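Local coordinates for MmeI (Methylophilus methylotrophus, PDB 5HR4), which is a type IIL restriction-modification enzyme that binds DNA and probably methylates adenine at N6 with S-adenosyl-L-methionine as methyl donor, at residues F195-E200 against L280-L285; T202-K207 against T429-N434; K207-E212 against A252-I257; A425-D430 against I448-T453. One frame throughout, in Å; residues are numbered along the deposited sequence.

Contact 1: F195-E200 against L280-L285; sequences FCLFAE and LDLCSL. With CA (calcium ion), chain G.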
loop_
_atom_site.group_PDB
_atom_site.type_symbol
_atom_site.label_atom_id
_atom_site.label_comp_id
_atom_site.label_asym_id
_atom_site.label_seq_id
_atom_site.Cartn_x
_atom_site.Cartn_y
_atom_site.Cartn_z
ATOM N N PHE A 195 15.445 -6.223 -24.435
ATOM C CA PHE A 195 16.139 -7.495 -24.584
ATOM C C PHE A 195 17.421 -7.313 -25.378
ATOM O O PHE A 195 18.454 -7.894 -25.046
ATOM C CB PHE A 195 15.225 -8.517 -25.249
ATOM C CG PHE A 195 15.910 -9.800 -25.601
ATOM C CD1 PHE A 195 16.621 -9.921 -26.780
ATOM C CD2 PHE A 195 15.827 -10.891 -24.759
ATOM C CE1 PHE A 195 17.250 -11.084 -27.106
ATOM C CE2 PHE A 195 16.452 -12.073 -25.081
ATOM C CZ PHE A 195 17.167 -12.173 -26.259
ATOM N N CYS A 196 17.384 -6.503 -26.426
ATOM C CA CYS A 196 18.610 -6.290 -27.183
ATOM C C CYS A 196 19.675 -5.611 -26.324
ATOM O O CYS A 196 20.858 -5.963 -26.412
ATOM C CB CYS A 196 18.316 -5.492 -28.452
ATOM S SG CYS A 196 17.406 -6.454 -29.684
ATOM N N LEU A 197 19.284 -4.645 -25.481
ATOM C CA LEU A 197 20.286 -3.973 -24.661
ATOM C C LEU A 197 20.929 -4.950 -23.690
ATOM O O LEU A 197 22.151 -4.953 -23.518
ATOM C CB LEU A 197 19.670 -2.789 -23.919
ATOM C CG LEU A 197 19.231 -1.659 -24.844
ATOM C CD1 LEU A 197 18.350 -0.706 -24.101
ATOM C CD2 LEU A 197 20.437 -0.939 -25.406
ATOM N N PHE A 198 20.126 -5.824 -23.089
ATOM C CA PHE A 198 20.673 -6.854 -22.215
ATOM C C PHE A 198 21.531 -7.851 -22.995
ATOM O O PHE A 198 22.562 -8.326 -22.491
ATOM C CB PHE A 198 19.526 -7.564 -21.495
ATOM C CG PHE A 198 19.953 -8.764 -20.705
ATOM C CD1 PHE A 198 20.478 -8.614 -19.425
ATOM C CD2 PHE A 198 19.834 -10.047 -21.237
ATOM C CE1 PHE A 198 20.861 -9.727 -18.668
ATOM C CE2 PHE A 198 20.210 -11.158 -20.500
ATOM C CZ PHE A 198 20.732 -11.000 -19.205
ATOM N N ALA A 199 21.132 -8.167 -24.231
ATOM C CA ALA A 199 21.757 -9.270 -24.951
ATOM C C ALA A 199 23.170 -8.931 -25.403
ATOM O O ALA A 199 24.048 -9.805 -25.398
ATOM C CB ALA A 199 20.904 -9.682 -26.150
ATOM N N GLU A 200 23.421 -7.686 -25.823
ATOM C CA GLU A 200 24.762 -7.387 -26.318
ATOM C C GLU A 200 25.782 -7.295 -25.186
ATOM O O GLU A 200 26.987 -7.425 -25.439
ATOM C CB GLU A 200 24.773 -6.102 -27.142
ATOM C CG GLU A 200 24.429 -4.837 -26.389
ATOM C CD GLU A 200 24.427 -3.626 -27.325
ATOM O OE1 GLU A 200 25.033 -3.760 -28.419
ATOM O OE2 GLU A 200 23.838 -2.560 -26.979
ATOM N N LEU A 280 21.625 4.959 -28.362
ATOM C CA LEU A 280 23.047 4.661 -28.237
ATOM C C LEU A 280 23.530 4.941 -26.817
ATOM O O LEU A 280 24.401 4.239 -26.288
ATOM C CB LEU A 280 23.846 5.485 -29.242
ATOM C CG LEU A 280 23.826 4.999 -30.682
ATOM C CD1 LEU A 280 24.532 6.005 -31.595
ATOM C CD2 LEU A 280 24.467 3.628 -30.759
ATOM N N ASP A 281 22.973 5.979 -26.196
ATOM C CA ASP A 281 23.239 6.261 -24.794
ATOM C C ASP A 281 22.931 5.052 -23.922
ATOM O O ASP A 281 23.736 4.667 -23.067
ATOM C CB ASP A 281 22.398 7.452 -24.369
ATOM C CG ASP A 281 23.090 8.304 -23.395
ATOM O OD1 ASP A 281 23.067 7.936 -22.199
ATOM O OD2 ASP A 281 23.649 9.333 -23.836
ATOM N N LEU A 282 21.753 4.452 -24.109
ATOM C CA LEU A 282 21.413 3.266 -23.333
ATOM C C LEU A 282 22.366 2.115 -23.646
ATOM O O LEU A 282 22.744 1.349 -22.750
ATOM C CB LEU A 282 19.958 2.873 -23.598
ATOM C CG LEU A 282 18.878 3.798 -23.025
ATOM C CD1 LEU A 282 17.495 3.318 -23.413
ATOM C CD2 LEU A 282 18.994 3.872 -21.513
ATOM N N CYS A 283 22.787 1.989 -24.910
ATOM C CA CYS A 283 23.688 0.892 -25.270
ATOM C C CYS A 283 24.997 0.980 -24.508
ATOM O O CYS A 283 25.560 -0.045 -24.108
ATOM C CB CYS A 283 23.981 0.886 -26.771
ATOM S SG CYS A 283 22.601 0.467 -27.816
ATOM N N SER A 284 25.512 2.194 -24.313
ATOM C CA SER A 284 26.844 2.303 -23.735
ATOM C C SER A 284 26.894 1.879 -22.270
ATOM O O SER A 284 27.995 1.673 -21.751
ATOM C CB SER A 284 27.376 3.725 -23.889
ATOM O OG SER A 284 26.631 4.617 -23.096
ATOM N N LEU A 285 25.751 1.717 -21.602
ATOM C CA LEU A 285 25.738 1.182 -20.250
ATOM C C LEU A 285 25.794 -0.348 -20.276
ATOM O O LEU A 285 25.624 -0.992 -21.316
ATOM C CB LEU A 285 24.497 1.654 -19.504
ATOM C CG LEU A 285 24.281 3.168 -19.507
ATOM C CD1 LEU A 285 22.995 3.537 -18.781
ATOM C CD2 LEU A 285 25.464 3.884 -18.896
HETATM CA CA CA G . 26.182 -2.037 -23.210
HETATM O O HOH W 1 26.983 -2.227 -25.470
#
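Cys283 turns its backbone carbonyl, Cys283 O, to a calcium ion at 2.3 Å, while its side chain meets Leu197 and Glu200 of the neighbouring helix. Two residues on, Leu285 O holds the same calcium at 2.2 Å, and water 1 adds a third oxygen at 2.4 Å. Hard oxygen ligands suit calcium, consistent with the carbonyl of Cys283 binding the ion while the sulfur packs against Leu197. That leucine holds its CG opposite the carbonyl carbon (chi1 -67°), and its two methyls meet different residues: Leu197 CD2 lies 3.5 Å from Cys283 SG, and Leu197 CD1 sits 4.0 Å from Leu282 CB. Met169 of helix 163-178 touches Leu197 and Leu282. Beside them, the extended Glu200 lays its OE2 against the Cys283 side chain, while its OE1 accepts a hydrogen bond from the backbone N of Gln211. An alanine at Leu197 would remove both branches and is likely to open a gap beside Cys283 SG and Leu282 CB. The arrangement is a calcium site in which the carbonyls of Cys283 and Leu285 join side-chain oxygens of Gln158 and Asp201, with helices 183-200 and 273-283 packed together beside the ion.

Contact 2: T202-K207 against T429-N434; sequences TTIFEK and TDHQMN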
loop_
_atom_site.group_PDB
_atom_site.type_symbol
_atom_site.label_atom_id
_atom_site.label_comp_id
_atom_site.label_asym_id
_atom_site.label_seq_id
_atom_site.Cartn_x
_atom_site.Cartn_y
_atom_site.Cartn_z
ATOM N N THR A 202 25.805 -9.370 -22.635
ATOM C CA THR A 202 26.005 -10.731 -22.196
ATOM C C THR A 202 26.487 -11.498 -23.428
ATOM O O THR A 202 26.878 -10.900 -24.445
ATOM C CB THR A 202 24.706 -11.253 -21.577
ATOM O OG1 THR A 202 24.324 -10.370 -20.503
ATOM C CG2 THR A 202 24.906 -12.643 -21.013
ATOM N N THR A 203 26.457 -12.812 -23.356
ATOM C CA THR A 203 26.944 -13.623 -24.452
ATOM C C THR A 203 25.838 -14.041 -25.409
ATOM O O THR A 203 26.047 -14.956 -26.212
ATOM C CB THR A 203 27.649 -14.843 -23.886
ATOM O OG1 THR A 203 26.780 -15.463 -22.928
ATOM C CG2 THR A 203 28.930 -14.393 -23.192
ATOM N N ILE A 204 24.673 -13.398 -25.343
ATOM C CA ILE A 204 23.584 -13.760 -26.241
ATOM C C ILE A 204 23.881 -13.275 -27.654
ATOM O O ILE A 204 23.867 -14.058 -28.610
ATOM C CB ILE A 204 22.245 -13.210 -25.729
ATOM C CG1 ILE A 204 21.922 -13.823 -24.371
ATOM C CG2 ILE A 204 21.165 -13.560 -26.726
ATOM C CD1 ILE A 204 20.611 -13.375 -23.803
ATOM N N PHE A 205 24.115 -11.973 -27.806
ATOM C CA PHE A 205 24.832 -11.444 -28.958
ATOM C C PHE A 205 26.318 -11.375 -28.619
ATOM O O PHE A 205 26.698 -11.286 -27.449
ATOM C CB PHE A 205 24.371 -10.030 -29.341
ATOM C CG PHE A 205 22.892 -9.872 -29.568
ATOM C CD1 PHE A 205 22.046 -10.958 -29.662
ATOM C CD2 PHE A 205 22.355 -8.601 -29.721
ATOM C CE1 PHE A 205 20.685 -10.783 -29.881
ATOM C CE2 PHE A 205 20.999 -8.421 -29.948
ATOM C CZ PHE A 205 20.164 -9.515 -30.029
ATOM N N GLU A 206 27.156 -11.394 -29.657
ATOM C CA GLU A 206 28.537 -10.966 -29.501
ATOM C C GLU A 206 28.562 -9.601 -28.836
ATOM O O GLU A 206 27.704 -8.756 -29.095
ATOM C CB GLU A 206 29.252 -10.861 -30.847
ATOM C CG GLU A 206 29.521 -12.153 -31.589
ATOM C CD GLU A 206 30.213 -11.883 -32.924
ATOM O OE1 GLU A 206 31.120 -11.014 -32.945
ATOM O OE2 GLU A 206 29.837 -12.500 -33.952
ATOM N N LYS A 207 29.565 -9.383 -27.992
ATOM C CA LYS A 207 29.640 -8.181 -27.173
ATOM C C LYS A 207 29.414 -6.933 -28.011
ATOM O O LYS A 207 30.108 -6.702 -29.006
ATOM C CB LYS A 207 30.999 -8.115 -26.467
ATOM C CG LYS A 207 31.016 -7.185 -25.259
ATOM C CD LYS A 207 31.920 -7.719 -24.134
ATOM C CE LYS A 207 31.690 -6.944 -22.823
ATOM N NZ LYS A 207 32.601 -7.354 -21.704
ATOM N N THR A 429 16.075 -12.758 -16.299
ATOM C CA THR A 429 16.483 -13.445 -15.081
ATOM C C THR A 429 16.896 -14.878 -15.387
ATOM O O THR A 429 17.918 -15.359 -14.880
ATOM C CB THR A 429 15.375 -13.409 -14.029
ATOM O OG1 THR A 429 14.762 -12.109 -14.012
ATOM C CG2 THR A 429 15.976 -13.665 -12.672
ATOM N N ASP A 430 16.129 -15.565 -16.234
ATOM C CA ASP A 430 16.537 -16.883 -16.707
ATOM C C ASP A 430 17.966 -16.854 -17.214
ATOM O O ASP A 430 18.824 -17.602 -16.731
ATOM C CB ASP A 430 15.598 -17.365 -17.813
ATOM C CG ASP A 430 16.006 -18.720 -18.375
ATOM O OD1 ASP A 430 15.790 -19.731 -17.671
ATOM O OD2 ASP A 430 16.524 -18.781 -19.519
ATOM N N HIS A 431 18.257 -15.967 -18.172
ATOM C CA HIS A 431 19.616 -15.936 -18.706
ATOM C C HIS A 431 20.635 -15.550 -17.646
ATOM O O HIS A 431 21.740 -16.103 -17.622
ATOM C CB HIS A 431 19.736 -14.970 -19.856
ATOM C CG HIS A 431 21.041 -15.082 -20.565
ATOM N ND1 HIS A 431 21.451 -16.254 -21.167
ATOM C CD2 HIS A 431 22.024 -14.178 -20.783
ATOM C CE1 HIS A 431 22.631 -16.067 -21.729
ATOM N NE2 HIS A 431 23.004 -14.819 -21.504
ATOM N N GLN A 432 20.309 -14.571 -16.794
ATOM C CA GLN A 432 21.223 -14.217 -15.714
ATOM C C GLN A 432 21.575 -15.435 -14.870
ATOM O O GLN A 432 22.745 -15.652 -14.545
ATOM C CB GLN A 432 20.624 -13.117 -14.844
ATOM C CG GLN A 432 21.044 -11.720 -15.279
ATOM C CD GLN A 432 20.270 -10.652 -14.565
ATOM O OE1 GLN A 432 19.192 -10.918 -14.030
ATOM N NE2 GLN A 432 20.818 -9.433 -14.529
ATOM N N MET A 433 20.579 -16.265 -14.547
ATOM C CA MET A 433 20.840 -17.464 -13.764
ATOM C C MET A 433 21.569 -18.524 -14.583
ATOM O O MET A 433 22.476 -19.196 -14.067
ATOM C CB MET A 433 19.537 -18.019 -13.197
ATOM C CG MET A 433 18.875 -17.078 -12.218
ATOM S SD MET A 433 19.996 -16.465 -10.926
ATOM C CE MET A 433 20.516 -17.994 -10.193
ATOM N N ASN A 434 21.197 -18.700 -15.853
ATOM C CA ASN A 434 21.931 -19.656 -16.677
ATOM C C ASN A 434 23.411 -19.303 -16.713
ATOM O O ASN A 434 24.268 -20.195 -16.658
ATOM C CB ASN A 434 21.348 -19.723 -18.097
ATOM C CG ASN A 434 19.882 -20.099 -18.102
ATOM O OD1 ASN A 434 19.410 -20.797 -17.210
ATOM N ND2 ASN A 434 19.140 -19.605 -19.089
#
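No backbone bond joins the loop 202-207 to segment 429-434 of helix 416-440: the two backbones stay well apart, with Ile204 CA 8.8 Å from His431 CA, and the side chain of His431 spans the gap. Its CG is anti to the backbone N (chi1 -170°), which carries the imidazole off the helix toward the loop. There Ile204 comes from the opposite direction and lies over one face of the ring. Ile204 CG1 stands 3.5 Å from the centroid of the His431 ring, 25° off the normal, in a CH-pi contact, and Ile204 CD1 continues across that face to 3.4 Å from His431 CD2. Isoleucine suits this place because its longer branch can lie flat on a ring. Thr202 takes the ring edge, with its CB near the imidazole plane, while Thr203 OG1 shares a hydrogen bond with Tyr444 OH. Replacing His431 by an alanine would take away the only side chain of 429-434 that meets this loop, and would probably leave Ile204 without the flat surface it rests on. Behind the loop lies helix 183-200, whose Phe198 packs against both Ile204 and His431. Helix 416-440, which carries His431, also packs on helix 368-388 through Thr429 and Met433.

Contact 3: K207-E212 against A252-I257; sequences KSLFQE and AAFPYI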
loop_
_atom_site.group_PDB
_atom_site.type_symbol
_atom_site.label_atom_id
_atom_site.label_comp_id
_atom_site.label_asym_id
_atom_site.label_seq_id
_atom_site.Cartn_x
_atom_site.Cartn_y
_atom_site.Cartn_z
ATOM N N LYS A 207 29.565 -9.383 -27.992
ATOM C CA LYS A 207 29.640 -8.181 -27.173
ATOM C C LYS A 207 29.414 -6.933 -28.011
ATOM O O LYS A 207 30.108 -6.702 -29.006
ATOM C CB LYS A 207 30.999 -8.115 -26.467
ATOM C CG LYS A 207 31.016 -7.185 -25.259
ATOM C CD LYS A 207 31.920 -7.719 -24.134
ATOM C CE LYS A 207 31.690 -6.944 -22.823
ATOM N NZ LYS A 207 32.601 -7.354 -21.704
ATOM N N SER A 208 28.406 -6.159 -27.623
ATOM C CA SER A 208 28.112 -4.850 -28.203
ATOM C C SER A 208 27.656 -4.920 -29.663
ATOM O O SER A 208 27.725 -3.920 -30.381
ATOM C CB SER A 208 29.318 -3.915 -28.070
ATOM O OG SER A 208 29.516 -3.549 -26.713
ATOM N N LEU A 209 27.166 -6.071 -30.125
ATOM C CA LEU A 209 26.842 -6.203 -31.543
ATOM C C LEU A 209 25.714 -5.261 -31.942
ATOM O O LEU A 209 25.755 -4.638 -33.008
ATOM C CB LEU A 209 26.466 -7.642 -31.857
ATOM C CG LEU A 209 26.611 -7.944 -33.334
ATOM C CD1 LEU A 209 28.078 -8.029 -33.683
ATOM C CD2 LEU A 209 25.891 -9.233 -33.646
ATOM N N PHE A 210 24.705 -5.131 -31.083
ATOM C CA PHE A 210 23.628 -4.187 -31.335
ATOM C C PHE A 210 24.162 -2.768 -31.436
ATOM O O PHE A 210 23.848 -2.044 -32.386
ATOM C CB PHE A 210 22.576 -4.287 -30.236
ATOM C CG PHE A 210 21.357 -3.482 -30.506
ATOM C CD1 PHE A 210 20.779 -3.492 -31.765
ATOM C CD2 PHE A 210 20.780 -2.716 -29.508
ATOM C CE1 PHE A 210 19.663 -2.742 -32.029
ATOM C CE2 PHE A 210 19.655 -1.974 -29.761
ATOM C CZ PHE A 210 19.093 -1.989 -31.023
ATOM N N GLN A 211 24.976 -2.352 -30.463
ATOM C CA GLN A 211 25.488 -0.986 -30.476
ATOM C C GLN A 211 26.357 -0.742 -31.697
ATOM O O GLN A 211 26.230 0.292 -32.363
ATOM C CB GLN A 211 26.278 -0.680 -29.201
ATOM C CG GLN A 211 26.864 0.738 -29.221
ATOM C CD GLN A 211 27.661 1.075 -27.982
ATOM O OE1 GLN A 211 27.389 0.558 -26.901
ATOM N NE2 GLN A 211 28.652 1.953 -28.129
ATOM N N GLU A 212 27.241 -1.688 -32.017
ATOM C CA GLU A 212 28.125 -1.487 -33.157
ATOM C C GLU A 212 27.325 -1.358 -34.442
ATOM O O GLU A 212 27.622 -0.497 -35.279
ATOM C CB GLU A 212 29.137 -2.626 -33.255
ATOM C CG GLU A 212 30.195 -2.595 -32.146
ATOM C CD GLU A 212 30.872 -3.947 -31.915
ATOM O OE1 GLU A 212 30.940 -4.766 -32.870
ATOM O OE2 GLU A 212 31.326 -4.185 -30.766
ATOM N N ALA A 252 23.565 -10.950 -40.212
ATOM C CA ALA A 252 23.659 -12.392 -40.020
ATOM C C ALA A 252 24.385 -12.774 -38.726
ATOM O O ALA A 252 24.277 -13.919 -38.286
ATOM C CB ALA A 252 24.329 -13.030 -41.248
ATOM N N ALA A 253 25.089 -11.848 -38.082
ATOM C CA ALA A 253 25.747 -12.180 -36.826
ATOM C C ALA A 253 24.780 -12.311 -35.656
ATOM O O ALA A 253 25.198 -12.764 -34.590
ATOM C CB ALA A 253 26.815 -11.137 -36.503
ATOM N N PHE A 254 23.571 -11.963 -35.814
ATOM C CA PHE A 254 22.655 -12.009 -34.678
ATOM C C PHE A 254 21.985 -13.369 -34.588
ATOM O O PHE A 254 21.540 -13.908 -35.601
ATOM C CB PHE A 254 21.575 -10.936 -34.798
ATOM C CG PHE A 254 22.065 -9.557 -34.533
ATOM C CD1 PHE A 254 21.987 -9.017 -33.262
ATOM C CD2 PHE A 254 22.615 -8.804 -35.544
ATOM C CE1 PHE A 254 22.452 -7.740 -33.006
ATOM C CE2 PHE A 254 23.080 -7.529 -35.299
ATOM C CZ PHE A 254 23.004 -6.998 -34.025
ATOM N N PRO A 255 21.869 -13.929 -33.395
ATOM C CA PRO A 255 21.324 -15.286 -33.275
ATOM C C PRO A 255 19.830 -15.293 -33.516
ATOM O O PRO A 255 19.161 -14.262 -33.446
ATOM C CB PRO A 255 21.640 -15.660 -31.823
ATOM C CG PRO A 255 21.559 -14.301 -31.091
ATOM C CD PRO A 255 22.093 -13.290 -32.076
ATOM N N TYR A 256 19.309 -16.487 -33.756
ATOM C CA TYR A 256 17.869 -16.726 -33.726
ATOM C C TYR A 256 17.371 -16.771 -32.277
ATOM O O TYR A 256 17.939 -17.483 -31.434
ATOM C CB TYR A 256 17.573 -18.031 -34.478
ATOM C CG TYR A 256 16.191 -18.632 -34.305
ATOM C CD1 TYR A 256 15.050 -17.980 -34.777
ATOM C CD2 TYR A 256 16.028 -19.882 -33.705
ATOM C CE1 TYR A 256 13.779 -18.549 -34.623
ATOM C CE2 TYR A 256 14.768 -20.456 -33.547
ATOM C CZ TYR A 256 13.643 -19.794 -34.008
ATOM O OH TYR A 256 12.387 -20.380 -33.837
ATOM N N ILE A 257 16.321 -15.995 -31.973
ATOM C CA ILE A 257 15.815 -15.865 -30.605
ATOM C C ILE A 257 14.395 -16.438 -30.459
ATOM O O ILE A 257 14.117 -17.204 -29.530
ATOM C CB ILE A 257 15.874 -14.395 -30.135
ATOM C CG1 ILE A 257 17.296 -13.859 -30.271
ATOM C CG2 ILE A 257 15.432 -14.274 -28.694
ATOM C CD1 ILE A 257 18.192 -14.329 -29.132
#
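Within the helicase-spacer region of MmeI, the first turn of helix 209-217 packs Leu209 and Phe210 against Ala253 and Phe254, in the loop that links helices 249-252 and 259-262. Leu209 carries the contact. A chi1 of -159° swings its CG toward the aromatic ring, and a chi2 of 73° then sets one methyl over the face: Leu209 CD2 lies 3.5 Å from the centroid of the Phe254 ring and only 7° off the normal. A methyl so well centred is almost equally far from all six ring carbons, the textbook geometry of a CH-pi contact. The same Leu209 CD2 also reaches Ala253 CB, at 3.6 Å, so a single methyl meets the ring face and, roughly at right angles to that direction, the alanine methyl. Alanine's small side chain suits this close approach to Leu209. Phe210 contributes less, its CB coming to 4.4 Å from Phe254 CE1, with its CA near the ring plane at the edge. Elsewhere the Phe254 ring meets Phe205 edge-to-face, and Leu232 of helix 225-235 touches Phe210 and Phe254. At the start of the helix Glu212 N bonds to Ser208 O at 2.8 Å. No hydrogen bond crosses between the two segments, so the joint depends on shape and dispersion.

Contact 4: A425-D430 against I448-T453; sequences ALWLTD and IPLKST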
loop_
_atom_site.group_PDB
_atom_site.type_symbol
_atom_site.label_atom_id
_atom_site.label_comp_id
_atom_site.label_asym_id
_atom_site.label_seq_id
_atom_site.Cartn_x
_atom_site.Cartn_y
_atom_site.Cartn_z
ATOM N N ALA A 425 11.177 -9.688 -18.207
ATOM C CA ALA A 425 11.886 -9.767 -16.938
ATOM C C ALA A 425 12.206 -11.214 -16.576
ATOM O O ALA A 425 13.306 -11.514 -16.091
ATOM C CB ALA A 425 11.063 -9.098 -15.838
ATOM N N LEU A 426 11.271 -12.130 -16.827
ATOM C CA LEU A 426 11.513 -13.527 -16.502
ATOM C C LEU A 426 12.571 -14.138 -17.411
ATOM O O LEU A 426 13.356 -14.975 -16.969
ATOM C CB LEU A 426 10.208 -14.316 -16.568
ATOM C CG LEU A 426 9.450 -14.239 -15.244
ATOM C CD1 LEU A 426 8.009 -14.586 -15.411
ATOM C CD2 LEU A 426 10.086 -15.206 -14.260
ATOM N N TRP A 427 12.629 -13.742 -18.678
ATOM C CA TRP A 427 13.647 -14.342 -19.542
ATOM C C TRP A 427 15.044 -13.813 -19.230
ATOM O O TRP A 427 16.016 -14.577 -19.251
ATOM C CB TRP A 427 13.324 -14.102 -21.005
ATOM C CG TRP A 427 12.294 -15.021 -21.575
ATOM C CD1 TRP A 427 12.272 -16.392 -21.522
ATOM C CD2 TRP A 427 11.151 -14.628 -22.339
ATOM N NE1 TRP A 427 11.166 -16.869 -22.192
ATOM C CE2 TRP A 427 10.468 -15.803 -22.707
ATOM C CE3 TRP A 427 10.634 -13.384 -22.746
ATOM C CZ2 TRP A 427 9.303 -15.770 -23.459
ATOM C CZ3 TRP A 427 9.488 -13.355 -23.482
ATOM C CH2 TRP A 427 8.826 -14.537 -23.829
ATOM N N LEU A 428 15.171 -12.508 -18.963
ATOM C CA LEU A 428 16.471 -11.961 -18.577
ATOM C C LEU A 428 16.965 -12.591 -17.276
ATOM O O LEU A 428 18.147 -12.944 -17.155
ATOM C CB LEU A 428 16.392 -10.439 -18.430
ATOM C CG LEU A 428 15.749 -9.602 -19.547
ATOM C CD1 LEU A 428 15.824 -8.099 -19.228
ATOM C CD2 LEU A 428 16.342 -9.925 -20.924
ATOM N N THR A 429 16.075 -12.758 -16.299
ATOM C CA THR A 429 16.483 -13.445 -15.081
ATOM C C THR A 429 16.896 -14.878 -15.387
ATOM O O THR A 429 17.918 -15.359 -14.880
ATOM C CB THR A 429 15.375 -13.409 -14.029
ATOM O OG1 THR A 429 14.762 -12.109 -14.012
ATOM C CG2 THR A 429 15.976 -13.665 -12.672
ATOM N N ASP A 430 16.129 -15.565 -16.234
ATOM C CA ASP A 430 16.537 -16.883 -16.707
ATOM C C ASP A 430 17.966 -16.854 -17.214
ATOM O O ASP A 430 18.824 -17.602 -16.731
ATOM C CB ASP A 430 15.598 -17.365 -17.813
ATOM C CG ASP A 430 16.006 -18.720 -18.375
ATOM O OD1 ASP A 430 15.790 -19.731 -17.671
ATOM O OD2 ASP A 430 16.524 -18.781 -19.519
ATOM N N ILE A 448 18.545 -20.195 -25.241
ATOM C CA ILE A 448 18.269 -19.451 -26.464
ATOM C C ILE A 448 18.270 -20.432 -27.627
ATOM O O ILE A 448 19.219 -21.203 -27.768
ATOM C CB ILE A 448 19.298 -18.336 -26.719
ATOM C CG1 ILE A 448 19.399 -17.422 -25.487
ATOM C CG2 ILE A 448 18.924 -17.544 -27.973
ATOM C CD1 ILE A 448 18.131 -16.708 -25.165
ATOM N N PRO A 449 17.259 -20.416 -28.510
ATOM C CA PRO A 449 16.119 -19.509 -28.540
ATOM C C PRO A 449 15.103 -19.749 -27.420
ATOM O O PRO A 449 15.110 -20.778 -26.733
ATOM C CB PRO A 449 15.498 -19.804 -29.916
ATOM C CG PRO A 449 15.813 -21.186 -30.141
ATOM C CD PRO A 449 17.217 -21.337 -29.654
ATOM N N LEU A 450 14.200 -18.784 -27.286
ATOM C CA LEU A 450 13.228 -18.763 -26.204
ATOM C C LEU A 450 12.149 -19.804 -26.476
ATOM O O LEU A 450 11.214 -19.563 -27.238
ATOM C CB LEU A 450 12.651 -17.356 -26.079
ATOM C CG LEU A 450 13.724 -16.305 -25.758
ATOM C CD1 LEU A 450 13.201 -14.878 -25.880
ATOM C CD2 LEU A 450 14.308 -16.551 -24.352
ATOM N N LYS A 451 12.269 -20.973 -25.855
ATOM C CA LYS A 451 11.265 -22.016 -26.019
ATOM C C LYS A 451 10.254 -22.085 -24.877
ATOM O O LYS A 451 9.178 -22.660 -25.056
ATOM C CB LYS A 451 11.942 -23.381 -26.188
ATOM N N SER A 452 10.563 -21.522 -23.718
ATOM C CA SER A 452 9.685 -21.550 -22.561
ATOM C C SER A 452 9.086 -20.163 -22.387
ATOM O O SER A 452 9.761 -19.151 -22.615
ATOM C CB SER A 452 10.472 -21.962 -21.306
ATOM O OG SER A 452 9.688 -22.745 -20.412
ATOM N N THR A 453 7.806 -20.100 -22.032
ATOM C CA THR A 453 7.248 -18.778 -21.880
ATOM C C THR A 453 6.409 -18.667 -20.610
ATOM O O THR A 453 5.645 -19.593 -20.270
ATOM C CB THR A 453 6.410 -18.358 -23.109
ATOM O OG1 THR A 453 5.133 -19.005 -23.081
ATOM C CG2 THR A 453 7.134 -18.711 -24.421
#
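Trp427, Leu450 and Thr453 supply most of the buried surface where helix 416-440 meets the connection leading into strand 455-458. That strand runs parallel and next to strand 409-413 in the central sheet, so strand, helix and strand form a beta-alpha-beta crossover of the Rossmann-like methyltransferase domain, and the contact ties the helix to its own return path. Trp427 dominates: its indole projects from the helix onto segment 448-453. Leu450 lies over one face of it. Leu450 CD2 sits 3.7 Å from the centroid of the five-membered ring of Trp427 in a CH-pi contact, while Leu450 CD1 covers the ring system further along, 4.1 Å from Trp427 CD2. A branched leucine suits the wide indole because its two methyls spread over both parts of the surface. Thr453 runs alongside the indole and touches its edge, with Thr453 CG2 at 3.8 Å from Trp427 CZ2. The N-H of the buried indole is satisfied by a backbone carbonyl. Trp427 NE1 donates to Ser452 O at 2.7 Å, with an N-H...O angle of 153° and the acceptor lying practically in the indole plane.

How the contacts relate
Contact 1 is the fully buried one and alone holds a metal; contacts 2, 3 and 4 are partly buried and each rests on a methyl or methylene over a ring face. Contacts 2 and 4 share helix 416-440, which turns His431 to the spacer loop and Trp427 to its own connection. Contact 3 lies nested within the chain loops closed by contacts 1 and 2, and Glu200 joins contact 1 to contact 3. Ile257 O takes a probable hydrogen bond from Leu450 N, joining contacts 3 and 4 across the spacer and methyltransferase regions. Of the four, contact 4 alone has a clear hydrogen bond between its segments.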